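Local structure of aspartate semialdehyde dehydrogenase (Francisella tularensis subsp. tularensis, 4WOJ) at residues F41-V46 and Q61-I66; F99-A104 and E359-V364; T185-K190 and K214-K219; A279-L284 and I343-T348. The protein probably catalyses the NADPH-dependent reductive dephosphorylation of L-aspartyl-4-phosphate to L-aspartate semialdehyde, a shared step of lysine, methionine and threonine biosynthesis. One frame throughout, in Å; residues are numbered along the deposited sequence.

Contacts 1 and 2 belong to the parallel sheet of the Rossmann-type cofactor domain. Their centres are about 20 Å apart, and their nearest atoms stay about 8 Å apart. Contacts 3 and 4 lie in the dimerisation domain and both reach the second subunit, but about 36 Å separates their centres. Strand 343-351 of contact 4 leads straight into helix 354-369 of contact 2, so the chain returns to the cofactor domain at its end. These two contacts approach the predicted active site from different domains. The side chain of Ala103 is about 10 Å from that of Cys141, and that of Thr348 is about 8 Å from that of His276. Contacts 1 and 3 lie away from both.

Contact 1: F41-V46 and Q61-I66; sequences FSTSQV and QDAYSI
This is a parallel strand pairing between Phe41-Ser42 and Gln61-Asp62 at the edge of the Rossmann-type sheet. Strand 36-42 is the second from that edge and the short strand 61-62 is the outermost in the chain. The loop joining them holds no helix. Two backbone bonds tie the ends: Ser42 N donates to Gln61 O (2.9 Å) and Ala63 N donates to Ser42 O (2.6 Å). Phe41 and Gln61 leave on the same face. The Phe41 ring turns one edge to the neighbouring backbone, with CD2 at 3.3 Å from Asp62 O. Phe41 CE2 lies 3.6 Å from Gln61 CB. The amide of Gln61 stands steeply to the ring, 76° between planes. Helix 66-70 covers this pair through Gln68. Val46, further along the same segment, places CG1 at 3.4 Å from Gln61 C. CG1 reaches there because it is anti to the backbone N (chi1 -161°). Ser42 OG bonds to Arg16. In Rossmann folds the end of this second strand commonly lies near the adenosine ribose, though no cofactor is bound here. Asp62 makes an Asx turn, its OD1 taking Tyr64 N from above the carboxylate plane. That turn ends at Tyr64, whose ring CE2 edge is met in plane by Thr43 CG2 at 3.4 Å.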
loop_
_atom_site.group_PDB
_atom_site.type_symbol
_atom_site.label_atom_id
_atom_site.label_comp_id
_atom_site.label_asym_id
_atom_site.label_seq_id
_atom_site.Cartn_x
_atom_site.Cartn_y
_atom_site.Cartn_z
ATOM N N PHE B 41 32.214 -18.421 -6.059
ATOM C CA PHE B 41 32.031 -19.403 -5.005
ATOM C C PHE B 41 30.653 -19.995 -4.988
ATOM O O PHE B 41 29.673 -19.388 -5.428
ATOM C CB PHE B 41 32.321 -18.796 -3.658
ATOM C CG PHE B 41 33.762 -18.556 -3.433
ATOM C CD1 PHE B 41 34.328 -17.344 -3.759
ATOM C CD2 PHE B 41 34.570 -19.567 -2.932
ATOM C CE1 PHE B 41 35.676 -17.123 -3.538
ATOM C CE2 PHE B 41 35.920 -19.359 -2.722
ATOM C CZ PHE B 41 36.474 -18.131 -3.026
ATOM N N SER B 42 30.587 -21.216 -4.485
ATOM C CA SER B 42 29.373 -21.982 -4.620
ATOM C C SER B 42 29.237 -22.935 -3.469
ATOM O O SER B 42 30.183 -23.184 -2.716
ATOM C CB SER B 42 29.369 -22.743 -5.950
ATOM O OG SER B 42 28.045 -22.965 -6.380
ATOM N N THR B 43 28.022 -23.422 -3.315
ATOM C CA THR B 43 27.752 -24.455 -2.333
ATOM C C THR B 43 27.178 -25.694 -2.974
ATOM O O THR B 43 26.545 -26.481 -2.302
ATOM C CB THR B 43 26.766 -23.966 -1.249
ATOM O OG1 THR B 43 27.185 -22.674 -0.777
ATOM C CG2 THR B 43 26.705 -24.957 -0.083
ATOM N N SER B 44 27.367 -25.895 -4.264
ATOM C CA SER B 44 26.942 -27.180 -4.807
ATOM C C SER B 44 27.883 -27.724 -5.842
ATOM O O SER B 44 28.584 -28.698 -5.589
ATOM C CB SER B 44 25.499 -27.145 -5.340
ATOM O OG SER B 44 25.361 -26.440 -6.561
ATOM N N GLN B 45 27.897 -27.111 -7.011
ATOM C CA GLN B 45 28.609 -27.682 -8.138
ATOM C C GLN B 45 30.058 -27.267 -8.113
ATOM O O GLN B 45 30.567 -26.700 -9.088
ATOM C CB GLN B 45 27.970 -27.213 -9.454
ATOM C CG GLN B 45 26.721 -27.987 -9.850
ATOM C CD GLN B 45 27.033 -29.419 -10.290
ATOM O OE1 GLN B 45 28.181 -29.862 -10.236
ATOM N NE2 GLN B 45 26.011 -30.143 -10.728
ATOM N N VAL B 46 30.730 -27.536 -7.003
ATOM C CA VAL B 46 32.092 -27.088 -6.877
ATOM C C VAL B 46 32.958 -27.896 -7.823
ATOM O O VAL B 46 32.717 -29.068 -8.041
ATOM C CB VAL B 46 32.634 -27.187 -5.445
ATOM C CG1 VAL B 46 33.851 -26.292 -5.311
ATOM C CG2 VAL B 46 31.562 -26.783 -4.454
ATOM N N GLN B 61 34.647 -22.488 -6.866
ATOM C CA GLN B 61 35.268 -22.868 -5.616
ATOM C C GLN B 61 34.203 -23.023 -4.535
ATOM O O GLN B 61 33.039 -22.723 -4.765
ATOM C CB GLN B 61 36.376 -21.873 -5.265
ATOM C CG GLN B 61 37.576 -22.068 -6.188
ATOM C CD GLN B 61 38.691 -21.052 -5.999
ATOM O OE1 GLN B 61 38.984 -20.588 -4.878
ATOM N NE2 GLN B 61 39.324 -20.697 -7.108
ATOM N N ASP B 62 34.618 -23.507 -3.371
ATOM C CA ASP B 62 33.717 -23.850 -2.255
ATOM C C ASP B 62 33.444 -22.640 -1.343
ATOM O O ASP B 62 34.375 -22.032 -0.796
ATOM C CB ASP B 62 34.339 -25.010 -1.454
ATOM C CG ASP B 62 33.462 -25.518 -0.292
ATOM O OD1 ASP B 62 32.282 -25.109 -0.117
ATOM O OD2 ASP B 62 33.990 -26.374 0.453
ATOM N N ALA B 63 32.159 -22.301 -1.207
ATOM C CA ALA B 63 31.722 -21.158 -0.390
ATOM C C ALA B 63 32.186 -21.299 1.051
ATOM O O ALA B 63 32.596 -20.328 1.676
ATOM C CB ALA B 63 30.210 -21.020 -0.448
ATOM N N TYR B 64 32.135 -22.526 1.554
ATOM C CA TYR B 64 32.475 -22.834 2.950
ATOM C C TYR B 64 33.944 -23.176 3.179
ATOM O O TYR B 64 34.387 -23.322 4.322
ATOM C CB TYR B 64 31.570 -23.950 3.478
ATOM C CG TYR B 64 30.139 -23.489 3.572
ATOM C CD1 TYR B 64 29.710 -22.698 4.642
ATOM C CD2 TYR B 64 29.229 -23.786 2.565
ATOM C CE1 TYR B 64 28.405 -22.236 4.705
ATOM C CE2 TYR B 64 27.927 -23.338 2.625
ATOM C CZ TYR B 64 27.516 -22.567 3.689
ATOM O OH TYR B 64 26.205 -22.130 3.729
ATOM N N SER B 65 34.713 -23.304 2.106
ATOM C CA SER B 65 36.141 -23.536 2.290
ATOM C C SER B 65 36.769 -22.242 2.730
ATOM O O SER B 65 36.771 -21.262 1.980
ATOM C CB SER B 65 36.837 -24.023 1.030
ATOM O OG SER B 65 38.227 -23.747 1.118
ATOM N N ILE B 66 37.333 -22.272 3.928
ATOM C CA ILE B 66 37.947 -21.100 4.555
ATOM C C ILE B 66 39.310 -20.745 3.954
ATOM O O ILE B 66 39.779 -19.612 4.078
ATOM C CB ILE B 66 38.120 -21.331 6.070
ATOM C CG1 ILE B 66 36.759 -21.596 6.725
ATOM C CG2 ILE B 66 38.833 -20.151 6.730
ATOM C CD1 ILE B 66 35.761 -20.456 6.591
#

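Contact 2: F99-A104 and E359-V364; sequences FWIDAA and EPLRRV
Ile101 and Val364 point at each other tip to tip, with Ile101 CG2 at 3.8 Å from Val364 CG1. That branch of Val364 sits between its backbone N and carbonyl carbon (chi1 74°), which turns it to the strand. Ile101 and Leu361 meet differently. They slide past each other in opposite directions, and Ile101 CG2 and Leu361 CD2 come to 4.1 Å. Leu361 starts off to one side and comes closer at its end, where its two methyls divide the work. Leu361 CD1 touches Ala103 CB at 3.7 Å, while its CD2 lies 3.9 Å from Asp102 O. The contact places the C-terminal helix 354-369 against strand 99-102 of the Rossmann-type sheet. Strand 99-102 and the helical segment 359-364 run nearly antiparallel, at 161°, with axes 9.0 Å apart at closest approach. Charged groups are turned off this interface. Asp102 points away from the helix, takes Trp100 NE1 and bonds to Thr84. It also closes an Asx turn with Ala104 N. On the helix, Arg362 points away from the strand and forms a salt bridge to Glu359, NH1 to OE2 at 2.7 Å. Asp32 and Arg26 extend this charged group. No hydrogen bond crosses the contact, so methyl packing alone joins the two segments here.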
loop_
_atom_site.group_PDB
_atom_site.type_symbol
_atom_site.label_atom_id
_atom_site.label_comp_id
_atom_site.label_asym_id
_atom_site.label_seq_id
_atom_site.Cartn_x
_atom_site.Cartn_y
_atom_site.Cartn_z
ATOM N N PHE B 99 38.568 -7.038 2.399
ATOM C CA PHE B 99 37.278 -6.355 2.408
ATOM C C PHE B 99 36.106 -7.292 2.230
ATOM O O PHE B 99 36.063 -8.115 1.320
ATOM C CB PHE B 99 37.216 -5.300 1.323
ATOM C CG PHE B 99 38.233 -4.220 1.468
ATOM C CD1 PHE B 99 39.483 -4.348 0.880
ATOM C CD2 PHE B 99 37.919 -3.058 2.123
ATOM C CE1 PHE B 99 40.421 -3.334 0.973
ATOM C CE2 PHE B 99 38.838 -2.044 2.222
ATOM C CZ PHE B 99 40.093 -2.174 1.645
ATOM N N TRP B 100 35.150 -7.145 3.126
ATOM C CA TRP B 100 33.933 -7.927 3.111
ATOM C C TRP B 100 32.810 -6.954 2.763
ATOM O O TRP B 100 32.482 -6.048 3.542
ATOM C CB TRP B 100 33.712 -8.543 4.490
ATOM C CG TRP B 100 32.459 -9.286 4.653
ATOM C CD1 TRP B 100 31.292 -8.797 5.111
ATOM C CD2 TRP B 100 32.246 -10.678 4.405
ATOM N NE1 TRP B 100 30.346 -9.791 5.148
ATOM C CE2 TRP B 100 30.912 -10.960 4.733
ATOM C CE3 TRP B 100 33.058 -11.721 3.937
ATOM C CZ2 TRP B 100 30.353 -12.245 4.595
ATOM C CZ3 TRP B 100 32.511 -13.003 3.820
ATOM C CH2 TRP B 100 31.174 -13.248 4.133
ATOM N N ILE B 101 32.261 -7.124 1.567
ATOM C CA ILE B 101 31.118 -6.341 1.119
ATOM C C ILE B 101 29.923 -7.285 1.217
ATOM O O ILE B 101 29.958 -8.385 0.695
ATOM C CB ILE B 101 31.315 -5.805 -0.317
ATOM C CG1 ILE B 101 32.491 -4.832 -0.370
ATOM C CG2 ILE B 101 30.084 -5.073 -0.797
ATOM C CD1 ILE B 101 33.128 -4.719 -1.738
ATOM N N ASP B 102 28.869 -6.855 1.893
ATOM C CA ASP B 102 27.751 -7.749 2.185
ATOM C C ASP B 102 26.394 -7.100 2.024
ATOM O O ASP B 102 26.201 -5.941 2.453
ATOM C CB ASP B 102 27.875 -8.192 3.638
ATOM C CG ASP B 102 27.080 -9.468 3.944
ATOM O OD1 ASP B 102 26.178 -9.863 3.136
ATOM O OD2 ASP B 102 27.371 -10.054 5.021
ATOM N N ALA B 103 25.449 -7.870 1.487
ATOM C CA ALA B 103 24.019 -7.457 1.408
ATOM C C ALA B 103 23.212 -7.720 2.684
ATOM O O ALA B 103 22.327 -6.923 3.059
ATOM C CB ALA B 103 23.309 -8.116 0.239
ATOM N N ALA B 104 23.530 -8.817 3.352
ATOM C CA ALA B 104 22.786 -9.225 4.529
ATOM C C ALA B 104 22.933 -8.175 5.627
ATOM O O ALA B 104 23.813 -7.331 5.580
ATOM C CB ALA B 104 23.265 -10.584 5.011
ATOM N N GLU B 359 22.912 -2.545 -6.463
ATOM C CA GLU B 359 23.669 -1.414 -7.018
ATOM C C GLU B 359 24.667 -0.803 -6.039
ATOM O O GLU B 359 25.793 -0.480 -6.424
ATOM C CB GLU B 359 22.708 -0.355 -7.601
ATOM C CG GLU B 359 23.308 0.737 -8.512
ATOM C CD GLU B 359 24.064 0.200 -9.732
ATOM O OE1 GLU B 359 23.988 -1.014 -10.016
ATOM O OE2 GLU B 359 24.777 0.991 -10.388
ATOM N N PRO B 360 24.265 -0.631 -4.764
ATOM C CA PRO B 360 25.180 -0.013 -3.826
ATOM C C PRO B 360 26.437 -0.829 -3.617
ATOM O O PRO B 360 27.538 -0.279 -3.365
ATOM C CB PRO B 360 24.360 0.040 -2.537
ATOM C CG PRO B 360 22.940 0.046 -3.013
ATOM C CD PRO B 360 22.929 -0.851 -4.184
ATOM N N LEU B 361 26.258 -2.137 -3.684
ATOM C CA LEU B 361 27.340 -3.067 -3.438
ATOM C C LEU B 361 28.365 -2.940 -4.545
ATOM O O LEU B 361 29.553 -2.712 -4.269
ATOM C CB LEU B 361 26.776 -4.492 -3.328
ATOM C CG LEU B 361 25.737 -4.703 -2.209
ATOM C CD1 LEU B 361 25.501 -6.179 -1.965
ATOM C CD2 LEU B 361 26.179 -4.001 -0.899
ATOM N N ARG B 362 27.884 -3.100 -5.790
ATOM C CA ARG B 362 28.674 -2.865 -7.006
ATOM C C ARG B 362 29.449 -1.577 -6.944
ATOM O O ARG B 362 30.603 -1.526 -7.316
ATOM C CB ARG B 362 27.779 -2.809 -8.246
ATOM C CG ARG B 362 28.549 -2.758 -9.555
ATOM C CD ARG B 362 27.637 -2.525 -10.773
ATOM N NE ARG B 362 27.144 -1.148 -10.874
ATOM C CZ ARG B 362 27.856 -0.099 -11.298
ATOM N NH1 ARG B 362 27.308 1.103 -11.352
ATOM N NH2 ARG B 362 29.107 -0.238 -11.666
ATOM N N ARG B 363 28.817 -0.524 -6.483
ATOM C CA ARG B 363 29.462 0.781 -6.499
ATOM C C ARG B 363 30.556 0.940 -5.419
ATOM O O ARG B 363 31.542 1.633 -5.614
ATOM C CB ARG B 363 28.397 1.890 -6.399
ATOM C CG ARG B 363 27.522 2.002 -7.668
ATOM C CD ARG B 363 26.395 3.015 -7.468
ATOM N NE ARG B 363 26.986 4.315 -7.193
ATOM C CZ ARG B 363 27.224 5.253 -8.100
ATOM N NH1 ARG B 363 26.894 5.097 -9.392
ATOM N NH2 ARG B 363 27.771 6.379 -7.720
ATOM N N VAL B 364 30.389 0.293 -4.281
ATOM C CA VAL B 364 31.398 0.371 -3.238
ATOM C C VAL B 364 32.583 -0.521 -3.585
ATOM O O VAL B 364 33.739 -0.178 -3.317
ATOM C CB VAL B 364 30.827 0.075 -1.855
ATOM C CG1 VAL B 364 30.521 -1.395 -1.628
ATOM C CG2 VAL B 364 31.775 0.641 -0.783
#

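Contact 3: T185-K190 and K214-K219; sequences TSLLSK and KIPQQK
Leu187 meets two compact groups of the loop, the pyrrolidine ring of Pro216 and the peptide carbonyl of Lys214. No aromatic ring takes part. The proline ring is touched at one corner, its CD atom, by Leu187 CD1 at 3.7 Å. The same methyl of Leu187 lies 3.6 Å from Lys214 O, an apolar approach to a carbonyl oxygen. The flat amide of Gln217 is turned back to its own loop. Gln217 NE2 donates to Ile215 O at 2.8 Å, with the oxygen close to the amide plane and an N-H...O angle of 165°. NE2 also bonds to Ser209 O, at the end of helix 198-209. This fixes the rotation of the amide and holds the loop next to Ile215. Ile215 makes the other apolar contact. Ile215 CD1 reaches Leu187 CB at 3.7 Å and Leu188 CD2 at 4.0 Å. Its CG1 is anti to the carbonyl carbon (chi1 -63°), and a second bend at chi2 (-50°) sets the place of CD1. Leu188 crosses Ile215 at about a right angle.

The contact joins helix 175-191 of the dimerisation domain to the loop that follows helix 198-209. Leu208 of that second helix touches both Leu188 and Ile215, so a small apolar cluster forms where two helices and the loop meet. Two polar ties run beside it. Gln184 NE2 bonds to Pro216 O, and Glu180 OE2 takes Lys219 N. Thr185 points away from the loop and packs on Thr185 of the second subunit, and Ser189 OG bonds to Ser189 OG there.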
loop_
_atom_site.group_PDB
_atom_site.type_symbol
_atom_site.label_atom_id
_atom_site.label_comp_id
_atom_site.label_asym_id
_atom_site.label_seq_id
_atom_site.Cartn_x
_atom_site.Cartn_y
_atom_site.Cartn_z
ATOM N N THR B 185 -1.449 -16.866 -7.419
ATOM C CA THR B 185 -2.226 -16.090 -8.392
ATOM C C THR B 185 -2.680 -16.933 -9.591
ATOM O O THR B 185 -3.756 -16.735 -10.156
ATOM C CB THR B 185 -1.370 -14.919 -8.904
ATOM O OG1 THR B 185 -0.676 -14.348 -7.797
ATOM C CG2 THR B 185 -2.201 -13.872 -9.569
ATOM N N SER B 186 -1.826 -17.865 -9.974
ATOM C CA SER B 186 -2.114 -18.768 -11.083
ATOM C C SER B 186 -3.274 -19.666 -10.745
ATOM O O SER B 186 -4.255 -19.730 -11.486
ATOM C CB SER B 186 -0.896 -19.614 -11.426
ATOM O OG SER B 186 -1.284 -20.717 -12.241
ATOM N N LEU B 187 -3.163 -20.333 -9.605
ATOM C CA LEU B 187 -4.207 -21.257 -9.140
ATOM C C LEU B 187 -5.568 -20.600 -8.922
ATOM O O LEU B 187 -6.592 -21.101 -9.407
ATOM C CB LEU B 187 -3.771 -21.928 -7.848
ATOM C CG LEU B 187 -2.506 -22.794 -7.960
ATOM C CD1 LEU B 187 -2.006 -23.186 -6.576
ATOM C CD2 LEU B 187 -2.777 -24.034 -8.815
ATOM N N LEU B 188 -5.567 -19.469 -8.220
ATOM C CA LEU B 188 -6.779 -18.692 -8.034
ATOM C C LEU B 188 -7.378 -18.273 -9.349
ATOM O O LEU B 188 -8.596 -18.202 -9.478
ATOM C CB LEU B 188 -6.512 -17.422 -7.242
ATOM C CG LEU B 188 -5.886 -17.601 -5.893
ATOM C CD1 LEU B 188 -5.590 -16.230 -5.320
ATOM C CD2 LEU B 188 -6.829 -18.352 -5.005
ATOM N N SER B 189 -6.535 -17.954 -10.320
ATOM C CA SER B 189 -7.035 -17.572 -11.649
ATOM C C SER B 189 -7.731 -18.724 -12.347
ATOM O O SER B 189 -8.665 -18.505 -13.116
ATOM C CB SER B 189 -5.918 -17.059 -12.568
ATOM O OG SER B 189 -5.182 -16.006 -11.973
ATOM N N LYS B 190 -7.260 -19.942 -12.106
ATOM C CA LYS B 190 -7.867 -21.118 -12.754
ATOM C C LYS B 190 -9.258 -21.348 -12.223
ATOM O O LYS B 190 -10.207 -21.428 -13.003
ATOM C CB LYS B 190 -7.027 -22.381 -12.574
ATOM C CG LYS B 190 -5.967 -22.495 -13.649
ATOM C CD LYS B 190 -4.861 -23.458 -13.270
ATOM C CE LYS B 190 -3.812 -23.491 -14.376
ATOM N NZ LYS B 190 -2.457 -23.750 -13.827
ATOM N N LYS B 214 -4.568 -26.218 -0.683
ATOM C CA LYS B 214 -4.929 -25.968 -2.087
ATOM C C LYS B 214 -4.046 -24.872 -2.667
ATOM O O LYS B 214 -3.615 -24.926 -3.819
ATOM C CB LYS B 214 -6.374 -25.500 -2.184
ATOM C CG LYS B 214 -7.399 -26.491 -1.662
ATOM C CD LYS B 214 -7.908 -27.427 -2.754
ATOM C CE LYS B 214 -9.148 -28.194 -2.303
ATOM N NZ LYS B 214 -10.234 -28.037 -3.308
ATOM N N ILE B 215 -3.794 -23.874 -1.840
ATOM C CA ILE B 215 -3.032 -22.710 -2.214
ATOM C C ILE B 215 -1.822 -22.597 -1.333
ATOM O O ILE B 215 -1.959 -22.256 -0.155
ATOM C CB ILE B 215 -3.861 -21.438 -1.962
ATOM C CG1 ILE B 215 -5.123 -21.433 -2.845
ATOM C CG2 ILE B 215 -3.011 -20.197 -2.199
ATOM C CD1 ILE B 215 -4.866 -21.714 -4.309
ATOM N N PRO B 216 -0.634 -22.829 -1.894
ATOM C CA PRO B 216 0.566 -22.832 -1.088
ATOM C C PRO B 216 0.877 -21.465 -0.508
ATOM O O PRO B 216 0.913 -20.485 -1.235
ATOM C CB PRO B 216 1.648 -23.211 -2.090
ATOM C CG PRO B 216 1.160 -22.638 -3.353
ATOM C CD PRO B 216 -0.320 -22.840 -3.328
ATOM N N GLN B 217 1.104 -21.418 0.793
ATOM C CA GLN B 217 1.278 -20.159 1.484
ATOM C C GLN B 217 2.269 -20.220 2.633
ATOM O O GLN B 217 2.267 -19.360 3.494
ATOM C CB GLN B 217 -0.065 -19.681 2.011
ATOM C CG GLN B 217 -0.933 -20.755 2.626
ATOM C CD GLN B 217 -2.377 -20.307 2.747
ATOM O OE1 GLN B 217 -2.742 -19.677 3.744
ATOM N NE2 GLN B 217 -3.202 -20.622 1.730
ATOM N N GLN B 218 3.119 -21.224 2.656
ATOM C CA GLN B 218 4.071 -21.343 3.752
ATOM C C GLN B 218 5.129 -20.252 3.679
ATOM O O GLN B 218 5.537 -19.698 4.713
ATOM C CB GLN B 218 4.772 -22.704 3.774
ATOM C CG GLN B 218 3.881 -23.940 3.912
ATOM C CD GLN B 218 2.561 -23.700 4.640
ATOM O OE1 GLN B 218 1.464 -23.805 4.051
ATOM N NE2 GLN B 218 2.655 -23.376 5.919
ATOM N N LYS B 219 5.560 -19.945 2.460
ATOM C CA LYS B 219 6.602 -18.943 2.242
ATOM C C LYS B 219 6.133 -17.534 2.578
ATOM O O LYS B 219 6.894 -16.753 3.101
ATOM C CB LYS B 219 7.088 -18.968 0.792
ATOM C CG LYS B 219 7.572 -20.322 0.303
ATOM C CD LYS B 219 8.914 -20.705 0.913
ATOM C CE LYS B 219 9.226 -22.177 0.710
ATOM N NZ LYS B 219 8.863 -22.653 -0.663
#

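Contact 4: A279-L284 and I343-T348; sequences ALTVKL and IFHCFT
An antiparallel strand pair in the mixed sheet of the dimerisation domain makes this contact. Strands 279-284 and 343-348 run side by side with axes 4.7 Å apart. Leu280-Cys346 and Val282-Phe344 are hydrogen-bonded pairs. Val282 N donates to Phe344 O at 2.9 Å. Thr281-His345 is a non-hydrogen-bonded pair whose side chains lie alongside, pointing the same way. His345 ND1 donates to Thr281 OG1 at 3.2 Å, with the oxygen near the ring plane. His345 NE2 bonds to Ser337 OG. A water donates to Leu280 O and has a weak bond to the same ND1. On this face Thr281 CG2 also meets Ile343 CG2 at 3.4 Å, and Ala279 CB meets Phe347 CD1 at 3.7 Å. The opposite face is mostly apolar. Phe344 has CG between its backbone N and carbonyl carbon (chi1 81°). That brings the ring along Val282, with Phe344 CE1 at 3.6 Å from Val282 CB. Leu284 CD2 comes to the ring edge. Cys346 SG touches Leu280 CB at 3.9 Å. Ile293 and Ile297 of helix 290-298 pack on Phe344. On the other face Asn163 of the second subunit bonds to Thr281 OG1 through OD1, and Ile266 of that subunit touches Ala279 and Phe347. In the sheet, strand 159-167 flanks 275-284, and strand 329-336 flanks 343-351.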
loop_
_atom_site.group_PDB
_atom_site.type_symbol
_atom_site.label_atom_id
_atom_site.label_comp_id
_atom_site.label_asym_id
_atom_site.label_seq_id
_atom_site.Cartn_x
_atom_site.Cartn_y
_atom_site.Cartn_z
ATOM N N ALA B 279 4.760 5.880 0.403
ATOM C CA ALA B 279 4.164 7.158 0.716
ATOM C C ALA B 279 4.886 7.836 1.900
ATOM O O ALA B 279 4.933 7.331 3.004
ATOM C CB ALA B 279 2.700 6.975 1.033
ATOM N N LEU B 280 5.437 9.011 1.651
ATOM C CA LEU B 280 6.251 9.680 2.600
ATOM C C LEU B 280 5.519 10.887 3.077
ATOM O O LEU B 280 4.878 11.581 2.303
ATOM C CB LEU B 280 7.580 10.089 1.999
ATOM C CG LEU B 280 8.459 8.964 1.481
ATOM C CD1 LEU B 280 9.800 9.574 1.141
ATOM C CD2 LEU B 280 8.661 7.820 2.446
ATOM N N THR B 281 5.587 11.107 4.385
ATOM C CA THR B 281 5.128 12.361 4.980
ATOM C C THR B 281 6.310 12.900 5.738
ATOM O O THR B 281 6.799 12.286 6.678
ATOM C CB THR B 281 3.915 12.133 5.869
ATOM O OG1 THR B 281 2.873 11.505 5.092
ATOM C CG2 THR B 281 3.386 13.440 6.417
ATOM N N VAL B 282 6.828 14.016 5.262
ATOM C CA VAL B 282 8.127 14.517 5.710
ATOM C C VAL B 282 7.930 15.859 6.391
ATOM O O VAL B 282 7.313 16.766 5.791
ATOM C CB VAL B 282 9.100 14.722 4.556
ATOM C CG1 VAL B 282 10.462 15.083 5.088
ATOM C CG2 VAL B 282 9.217 13.449 3.705
ATOM N N LYS B 283 8.424 15.970 7.636
ATOM C CA LYS B 283 8.395 17.244 8.355
ATOM C C LYS B 283 9.748 17.887 8.149
ATOM O O LYS B 283 10.771 17.262 8.358
ATOM C CB LYS B 283 8.145 17.047 9.828
ATOM C CG LYS B 283 8.047 18.354 10.591
ATOM C CD LYS B 283 7.820 18.113 12.065
ATOM C CE LYS B 283 7.287 19.347 12.745
ATOM N NZ LYS B 283 5.840 19.533 12.450
ATOM N N LEU B 284 9.734 19.141 7.711
ATOM C CA LEU B 284 10.959 19.894 7.438
ATOM C C LEU B 284 11.439 20.700 8.637
ATOM O O LEU B 284 10.680 20.972 9.551
ATOM C CB LEU B 284 10.746 20.817 6.225
ATOM C CG LEU B 284 10.514 20.109 4.869
ATOM C CD1 LEU B 284 10.204 21.123 3.802
ATOM C CD2 LEU B 284 11.705 19.272 4.447
ATOM N N ILE B 343 5.097 20.440 6.723
ATOM C CA ILE B 343 5.043 19.041 6.328
ATOM C C ILE B 343 4.695 18.971 4.874
ATOM O O ILE B 343 3.846 19.692 4.427
ATOM C CB ILE B 343 4.013 18.247 7.170
ATOM C CG1 ILE B 343 4.478 18.219 8.634
ATOM C CG2 ILE B 343 3.818 16.847 6.595
ATOM C CD1 ILE B 343 3.486 17.598 9.586
ATOM N N PHE B 344 5.386 18.143 4.122
ATOM C CA PHE B 344 4.927 17.813 2.742
ATOM C C PHE B 344 4.749 16.326 2.571
ATOM O O PHE B 344 5.242 15.538 3.356
ATOM C CB PHE B 344 5.850 18.371 1.653
ATOM C CG PHE B 344 7.079 17.546 1.394
ATOM C CD1 PHE B 344 8.234 17.756 2.126
ATOM C CD2 PHE B 344 7.126 16.652 0.323
ATOM C CE1 PHE B 344 9.381 17.035 1.876
ATOM C CE2 PHE B 344 8.263 15.919 0.083
ATOM C CZ PHE B 344 9.392 16.096 0.864
ATOM N N HIS B 345 3.982 15.974 1.553
ATOM C CA HIS B 345 3.764 14.570 1.152
ATOM C C HIS B 345 4.322 14.310 -0.218
ATOM O O HIS B 345 4.341 15.204 -1.065
ATOM C CB HIS B 345 2.276 14.274 1.070
ATOM C CG HIS B 345 1.513 14.668 2.295
ATOM N ND1 HIS B 345 1.422 13.864 3.413
ATOM C CD2 HIS B 345 0.793 15.780 2.577
ATOM C CE1 HIS B 345 0.676 14.456 4.321
ATOM N NE2 HIS B 345 0.271 15.612 3.833
ATOM N N CYS B 346 4.736 13.067 -0.453
ATOM C CA CYS B 346 5.119 12.603 -1.758
ATOM C C CYS B 346 5.014 11.112 -1.722
ATOM O O CYS B 346 4.771 10.566 -0.672
ATOM C CB CYS B 346 6.536 13.018 -2.142
ATOM S SG CYS B 346 7.831 12.506 -1.016
ATOM N N PHE B 347 5.127 10.497 -2.901
ATOM C CA PHE B 347 5.079 9.042 -3.108
ATOM C C PHE B 347 6.236 8.674 -4.012
ATOM O O PHE B 347 6.419 9.296 -5.025
ATOM C CB PHE B 347 3.770 8.628 -3.802
ATOM C CG PHE B 347 3.480 7.152 -3.775
ATOM C CD1 PHE B 347 2.897 6.562 -2.686
ATOM C CD2 PHE B 347 3.726 6.344 -4.909
ATOM C CE1 PHE B 347 2.609 5.205 -2.683
ATOM C CE2 PHE B 347 3.440 4.997 -4.915
ATOM C CZ PHE B 347 2.881 4.417 -3.793
ATOM N N THR B 348 6.986 7.642 -3.662
ATOM C CA THR B 348 8.134 7.223 -4.442
ATOM C C THR B 348 8.134 5.753 -4.716
ATOM O O THR B 348 7.520 4.972 -4.011
ATOM C CB THR B 348 9.499 7.619 -3.768
ATOM O OG1 THR B 348 10.570 7.089 -4.560
ATOM C CG2 THR B 348 9.604 7.112 -2.363
HETATM O O HOH W 1 1.998 10.926 1.945
#